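Local coordinates for protein serine protease (Nocardiopsis alba, PDB 2OUA) that probably cleaves peptide bonds as a secreted, acid-resistant serine endopeptidase of the chymotrypsin-like S1 family, caught here with a sulfonyl inhibitor in its active site, at residues G145-G150 / G155-G160; G159-G162 / G168-F171. One frame throughout, in Å; residues are numbered along the deposited sequence.

Contact 1: residues G145-G150 / G155-G160; sequences GSFISG and GVTSGG. With AES (4-(2-aminoethyl)benzenesulfonyl fluoride), chain E.
Phe147 and Thr157 meet across this hairpin at about a right angle, and backbone bonds hold the two strands on which they sit. Phe147 N gives its hydrogen to Gly155 O at 2.9 Å, and Gly155 N returns a longer bond of 3.2 Å to Phe147 O, closing an antiparallel hydrogen-bonded pair. One residue back, where Ser146 faces Val156 in a non-hydrogen-bonded pair, the work passes to Gly145 O. This carbonyl takes Thr157 N at 2.8 Å in its own plane, with the N-H pointing almost straight at it (161°), and Val156 CA adds a C-H...O contact to the same oxygen.

The side-chain contact comes from the Phe147 ring. With chi1 at -96°, CG lies beside the backbone N and the ring reaches along the partner strand, its edge turned to Thr157 N. Ring atom CE1 comes to 3.1 Å from the hydroxyl oxygen Thr157 OG1, which approaches obliquely. Tyr172 meets the ring from outside the hairpin, as do side chains of strand 99-104.

Thr157 divides its two branches. OG1 stays on the side of Gly145 and the ring, whereas CG2, anti to the backbone N, is sent to the inhibitor and lies 3.2 Å from its sulfonyl oxygen O1S. Farther along the strand, Ser158 OG is hydrogen-bonded to Asp61 OD2, a predicted member of the charge relay, and to Tyr123 OH.

The short strand segments run at 134° to each other, antiparallel but well twisted. This is a buried beta hairpin of the C-terminal barrel of a chymotrypsin-like protease, leading from just after the predicted nucleophile Ser143 into the strand that flanks the inhibitor-filled pocket.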
ATOM      1  N   GLY A 145      -1.335   1.226   2.788  1.00  7.32           N
ATOM      2  CA  GLY A 145      -0.149   2.067   2.834  1.00  8.96           C
ATOM      3  C   GLY A 145       1.118   1.445   2.283  1.00  8.38           C
ATOM      4  O   GLY A 145       1.223   0.230   2.126  1.00  9.57           O
ATOM      5  N   SER A 146       2.101   2.296   2.011  1.00  6.59           N
ATOM      6  CA  SER A 146       3.367   1.867   1.440  1.00  7.91           C
ATOM      7  C   SER A 146       4.331   1.166   2.397  1.00  7.59           C
ATOM      8  O   SER A 146       4.465   1.562   3.554  1.00  7.82           O
ATOM      9  CB  SER A 146       4.110   3.079   0.850  1.00  7.58           C
ATOM     10  OG  SER A 146       3.226   4.117   0.457  1.00  8.66           O
ATOM     11  N   PHE A 147       4.958   0.095   1.904  1.00  6.95           N
ATOM     12  CA  PHE A 147       6.032  -0.603   2.614  1.00  7.81           C
ATOM     13  C   PHE A 147       7.160  -0.406   1.614  1.00  7.44           C
ATOM     14  O   PHE A 147       7.062  -0.815   0.445  1.00  6.60           O
ATOM     15  CB  PHE A 147       5.802  -2.105   2.827  1.00  7.03           C
ATOM     16  CG  PHE A 147       5.226  -2.436   4.171  1.00  5.85           C
ATOM     17  CD1 PHE A 147       3.849  -2.467   4.332  1.00  6.21           C
ATOM     18  CD2 PHE A 147       6.038  -2.668   5.279  1.00  7.18           C
ATOM     19  CE1 PHE A 147       3.287  -2.723   5.566  1.00  7.78           C
ATOM     20  CE2 PHE A 147       5.472  -2.927   6.542  1.00  7.30           C
ATOM     21  CZ  PHE A 147       4.089  -2.951   6.672  1.00  8.50           C
ATOM     22  N   ILE A 148       8.218   0.245   2.069  1.00  8.14           N
ATOM     23  CA  ILE A 148       9.337   0.552   1.197  1.00  8.53           C
ATOM     24  C   ILE A 148      10.678   0.344   1.900  1.00  8.35           C
ATOM     25  O   ILE A 148      10.806   0.595   3.096  1.00  8.56           O
ATOM     26  CB  ILE A 148       9.213   2.024   0.708  1.00  7.94           C
ATOM     27  CG1 ILE A 148      10.341   2.369  -0.260  1.00  7.82           C
ATOM     28  CG2 ILE A 148       9.211   2.965   1.909  1.00 10.06           C
ATOM     29  CD1 ILE A 148      10.228   3.766  -0.843  1.00  7.64           C
ATOM     30  N   SER A 149      11.667  -0.144   1.156  1.00  8.64           N
ATOM     31  CA  SER A 149      13.009  -0.354   1.697  1.00  9.62           C
ATOM     32  C   SER A 149      13.945   0.545   0.900  1.00 10.34           C
ATOM     33  O   SER A 149      14.192   0.300  -0.278  1.00  9.98           O
ATOM     34  CB  SER A 149      13.441  -1.815   1.548  1.00 10.99           C
ATOM     35  OG  SER A 149      12.584  -2.674   2.276  1.00 11.58           O
ATOM     36  N   GLY A 150      14.464   1.584   1.545  1.00 10.89           N
ATOM     37  CA  GLY A 150      15.346   2.506   0.845  1.00 12.21           C
ATOM     38  C   GLY A 150      14.525   3.223  -0.209  1.00 12.19           C
ATOM     39  O   GLY A 150      13.600   3.962   0.124  1.00 13.32           O
ATOM     40  N   GLY A 155       5.682  -3.337  -0.984  1.00  6.40           N
ATOM     41  CA  GLY A 155       4.304  -3.796  -0.975  1.00  6.03           C
ATOM     42  C   GLY A 155       3.327  -2.833  -0.329  1.00  7.14           C
ATOM     43  O   GLY A 155       3.669  -1.679  -0.063  1.00  5.60           O
ATOM     44  N   VAL A 156       2.105  -3.304  -0.087  1.00  6.49           N
ATOM     45  CA  VAL A 156       1.077  -2.483   0.534  1.00  7.07           C
ATOM     46  C   VAL A 156       0.530  -3.163   1.788  1.00  7.29           C
ATOM     47  O   VAL A 156       0.316  -4.377   1.818  1.00  5.10           O
ATOM     48  CB  VAL A 156      -0.078  -2.177  -0.459  1.00  7.37           C
ATOM     49  CG1 VAL A 156       0.479  -1.431  -1.678  1.00  6.97           C
ATOM     50  CG2 VAL A 156      -0.768  -3.466  -0.895  1.00  6.61           C
ATOM     51  N   THR A 157       0.312  -2.361   2.827  1.00  6.67           N
ATOM     52  CA  THR A 157      -0.182  -2.848   4.113  1.00  7.50           C
ATOM     53  C   THR A 157      -1.484  -3.635   4.015  1.00  8.21           C
ATOM     54  O   THR A 157      -2.489  -3.125   3.524  1.00  8.67           O
ATOM     55  CB  THR A 157      -0.387  -1.677   5.077  1.00  6.96           C
ATOM     56  OG1 THR A 157       0.827  -0.922   5.158  1.00  8.73           O
ATOM     57  CG2 THR A 157      -0.759  -2.183   6.464  1.00  5.95           C
ATOM     58  N   SER A 158      -1.467  -4.875   4.508  1.00  6.87           N
ATOM     59  CA  SER A 158      -2.643  -5.735   4.457  1.00  8.38           C
ATOM     60  C   SER A 158      -3.354  -5.879   5.804  1.00 10.05           C
ATOM     61  O   SER A 158      -4.584  -5.834   5.879  1.00 10.79           O
ATOM     62  CB  SER A 158      -2.251  -7.122   3.939  1.00  8.10           C
ATOM     63  OG  SER A 158      -3.356  -8.017   4.001  1.00 10.31           O
ATOM     64  N   GLY A 159      -2.579  -6.068   6.862  1.00  9.47           N
ATOM     65  CA  GLY A 159      -3.170  -6.222   8.178  1.00 11.13           C
ATOM     66  C   GLY A 159      -2.141  -6.697   9.180  1.00 12.65           C
ATOM     67  O   GLY A 159      -0.951  -6.743   8.880  1.00 11.80           O
ATOM     68  N   GLY A 160      -2.591  -7.049  10.378  1.00 13.15           N
ATOM     69  CA  GLY A 160      -1.654  -7.512  11.383  1.00 15.28           C
ATOM     70  C   GLY A 160      -2.245  -7.544  12.771  1.00 16.00           C
ATOM     71  O   GLY A 160      -3.464  -7.553  12.939  1.00 14.66           O
TER
HETATM   72  C3  AES E9001      -6.867  -3.503  10.957  1.00 34.83           C
HETATM   73  C2  AES E9001      -6.301  -3.062   9.764  1.00 35.61           C
HETATM   74  C1  AES E9001      -4.963  -2.677   9.729  1.00 35.23           C
HETATM   75  S   AES E9001      -4.236  -2.169   8.220  1.00 35.49           S
HETATM   76  O1S AES E9001      -3.100  -1.232   8.506  1.00 35.18           O
HETATM   77  O2S AES E9001      -3.712  -3.369   7.488  1.00 35.15           O
HETATM   78  C6  AES E9001      -4.195  -2.728  10.889  1.00 34.45           C
HETATM   79  C5  AES E9001      -4.762  -3.167  12.080  1.00 34.23           C
HETATM   80  C4  AES E9001      -6.100  -3.557  12.115  1.00 34.91           C
HETATM   81  C7  AES E9001      -6.724  -4.057  13.421  1.00 35.00           C
HETATM   82  C8  AES E9001      -6.060  -5.344  13.916  1.00 36.02           C
HETATM   83  N8  AES E9001      -6.202  -6.403  12.906  1.00 36.14           N

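Contact 2: residues G159-G162 / G168-F171; sequences GGSG and GTTF. With AES (4-(2-aminoethyl)benzenesulfonyl fluoride), chain E.
Phe171 sits against Gly159 and Gly160, its side chain lying beside the neighbouring strand. CB is 3.9 Å from Gly159 O. At CG the chain turns beside the backbone N, chi1 -60°, which brings CD1 to 3.7 Å from that same carbonyl oxygen and to 4.1 Å from Gly160 CA. Both neighbours lie at the ring edge, the oxygen in its plane. The rest of the ring passes on to Leu131, Arg133, Gln119 and Val121.

Backbone bonds set this position. Phe171 N reaches Gly159 O at 2.7 Å, nearly straight at 174°, while the return bond from Gly159 N to Phe171 O is weak. Farther out, Ser161 and Thr169 exchange N-H...O bonds in both directions. Between these pairs Gly160 CA closes to 3.1 Å from Thr169 O, a C-H...O contact that glycine allows, since a CB there would run into Thr169 O itself and into Thr170 CA.

This antiparallel hairpin of strands 152-160 and 167-174 in the C-terminal barrel helps wall the inhibitor pocket. The chemistry is mostly backbone: glycines let the strands draw close, and Gly160 O accepts a 3.0 Å hydrogen bond from the inhibitor's amine N8.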
ATOM      1  N   GLY A 159      -2.579  -6.068   6.862  1.00  9.47           N
ATOM      2  CA  GLY A 159      -3.170  -6.222   8.178  1.00 11.13           C
ATOM      3  C   GLY A 159      -2.141  -6.697   9.180  1.00 12.65           C
ATOM      4  O   GLY A 159      -0.951  -6.743   8.880  1.00 11.80           O
ATOM      5  N   GLY A 160      -2.591  -7.049  10.378  1.00 13.15           N
ATOM      6  CA  GLY A 160      -1.654  -7.512  11.383  1.00 15.28           C
ATOM      7  C   GLY A 160      -2.245  -7.544  12.771  1.00 16.00           C
ATOM      8  O   GLY A 160      -3.464  -7.553  12.939  1.00 14.66           O
ATOM      9  N   SER A 161      -1.372  -7.555  13.771  1.00 17.03           N
ATOM     10  CA  SER A 161      -1.801  -7.598  15.160  1.00 18.11           C
ATOM     11  C   SER A 161      -1.120  -6.504  15.967  1.00 18.13           C
ATOM     12  O   SER A 161      -0.090  -5.968  15.557  1.00 17.82           O
ATOM     13  CB  SER A 161      -1.462  -8.960  15.760  1.00 19.06           C
ATOM     14  OG  SER A 161      -0.067  -9.207  15.670  1.00 21.90           O
ATOM     15  N   GLY A 162      -1.699  -6.181  17.116  1.00 18.77           N
ATOM     16  CA  GLY A 162      -1.135  -5.154  17.969  1.00 20.19           C
ATOM     17  C   GLY A 162      -1.440  -3.752  17.483  1.00 21.14           C
ATOM     18  O   GLY A 162      -2.379  -3.535  16.713  1.00 21.74           O
ATOM     19  N   GLY A 168       3.638  -4.294  17.396  1.00 18.77           N
ATOM     20  CA  GLY A 168       2.858  -5.325  16.738  1.00 17.94           C
ATOM     21  C   GLY A 168       3.553  -5.952  15.549  1.00 16.47           C
ATOM     22  O   GLY A 168       4.752  -5.779  15.351  1.00 15.78           O
ATOM     23  N   THR A 169       2.783  -6.694  14.761  1.00 14.71           N
ATOM     24  CA  THR A 169       3.291  -7.367  13.572  1.00 13.76           C
ATOM     25  C   THR A 169       2.384  -6.970  12.418  1.00 12.36           C
ATOM     26  O   THR A 169       1.163  -6.952  12.560  1.00 11.72           O
ATOM     27  CB  THR A 169       3.255  -8.899  13.750  1.00 15.56           C
ATOM     28  OG1 THR A 169       4.126  -9.271  14.826  1.00 17.93           O
ATOM     29  CG2 THR A 169       3.701  -9.606  12.475  1.00 15.59           C
ATOM     30  N   THR A 170       2.979  -6.637  11.276  1.00  9.95           N
ATOM     31  CA  THR A 170       2.188  -6.226  10.125  1.00  9.87           C
ATOM     32  C   THR A 170       2.594  -6.979   8.872  1.00 10.05           C
ATOM     33  O   THR A 170       3.782  -7.171   8.609  1.00 10.45           O
ATOM     34  CB  THR A 170       2.331  -4.712   9.875  1.00 10.21           C
ATOM     35  OG1 THR A 170       1.850  -3.996  11.022  1.00 10.21           O
ATOM     36  CG2 THR A 170       1.520  -4.290   8.655  1.00 10.34           C
ATOM     37  N   PHE A 171       1.596  -7.416   8.109  1.00  9.15           N
ATOM     38  CA  PHE A 171       1.834  -8.150   6.877  1.00  9.00           C
ATOM     39  C   PHE A 171       1.508  -7.253   5.692  1.00  8.73           C
ATOM     40  O   PHE A 171       0.632  -6.394   5.776  1.00  8.97           O
ATOM     41  CB  PHE A 171       0.938  -9.393   6.801  1.00 10.09           C
ATOM     42  CG  PHE A 171       1.146 -10.371   7.923  1.00 10.99           C
ATOM     43  CD1 PHE A 171       0.581 -10.146   9.175  1.00 11.86           C
ATOM     44  CD2 PHE A 171       1.913 -11.518   7.728  1.00 12.30           C
ATOM     45  CE1 PHE A 171       0.773 -11.051  10.222  1.00 11.88           C
ATOM     46  CE2 PHE A 171       2.115 -12.433   8.767  1.00 12.20           C
ATOM     47  CZ  PHE A 171       1.543 -12.196  10.017  1.00 12.71           C
TER
HETATM   48  C3  AES E9001      -6.867  -3.503  10.957  1.00 34.83           C
HETATM   49  C2  AES E9001      -6.301  -3.062   9.764  1.00 35.61           C
HETATM   50  C1  AES E9001      -4.963  -2.677   9.729  1.00 35.23           C
HETATM   51  S   AES E9001      -4.236  -2.169   8.220  1.00 35.49           S
HETATM   52  O1S AES E9001      -3.100  -1.232   8.506  1.00 35.18           O
HETATM   53  O2S AES E9001      -3.712  -3.369   7.488  1.00 35.15           O
HETATM   54  C6  AES E9001      -4.195  -2.728  10.889  1.00 34.45           C
HETATM   55  C5  AES E9001      -4.762  -3.167  12.080  1.00 34.23           C
HETATM   56  C4  AES E9001      -6.100  -3.557  12.115  1.00 34.91           C
HETATM   57  C7  AES E9001      -6.724  -4.057  13.421  1.00 35.00           C
HETATM   58  C8  AES E9001      -6.060  -5.344  13.916  1.00 36.02           C
HETATM   59  N8  AES E9001      -6.202  -6.403  12.906  1.00 36.14           N

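Contact 1 is wholly buried near the centre of the chain, whereas contact 2 lies farther out and ends in exposed residues. They are successive hairpins of one barrel sheet, sharing strand 152-160 and the residues Gly159 and Gly160. A classic beta bulge, with Phe171 opposite the two residues Ser158 and Gly159, lies where one hairpin passes into the other, and Thr170 CG2 packs on Phe147 and Thr157. The inner contact combines backbone bonds with a buried aromatic ring; the outer one relies on glycine-rich backbone pairing. Thr157 and Ser158, which only contact 1 holds, border the inhibitor's sulfonyl; the shared Gly159 also borders it, and the shared Gly160 takes the amine.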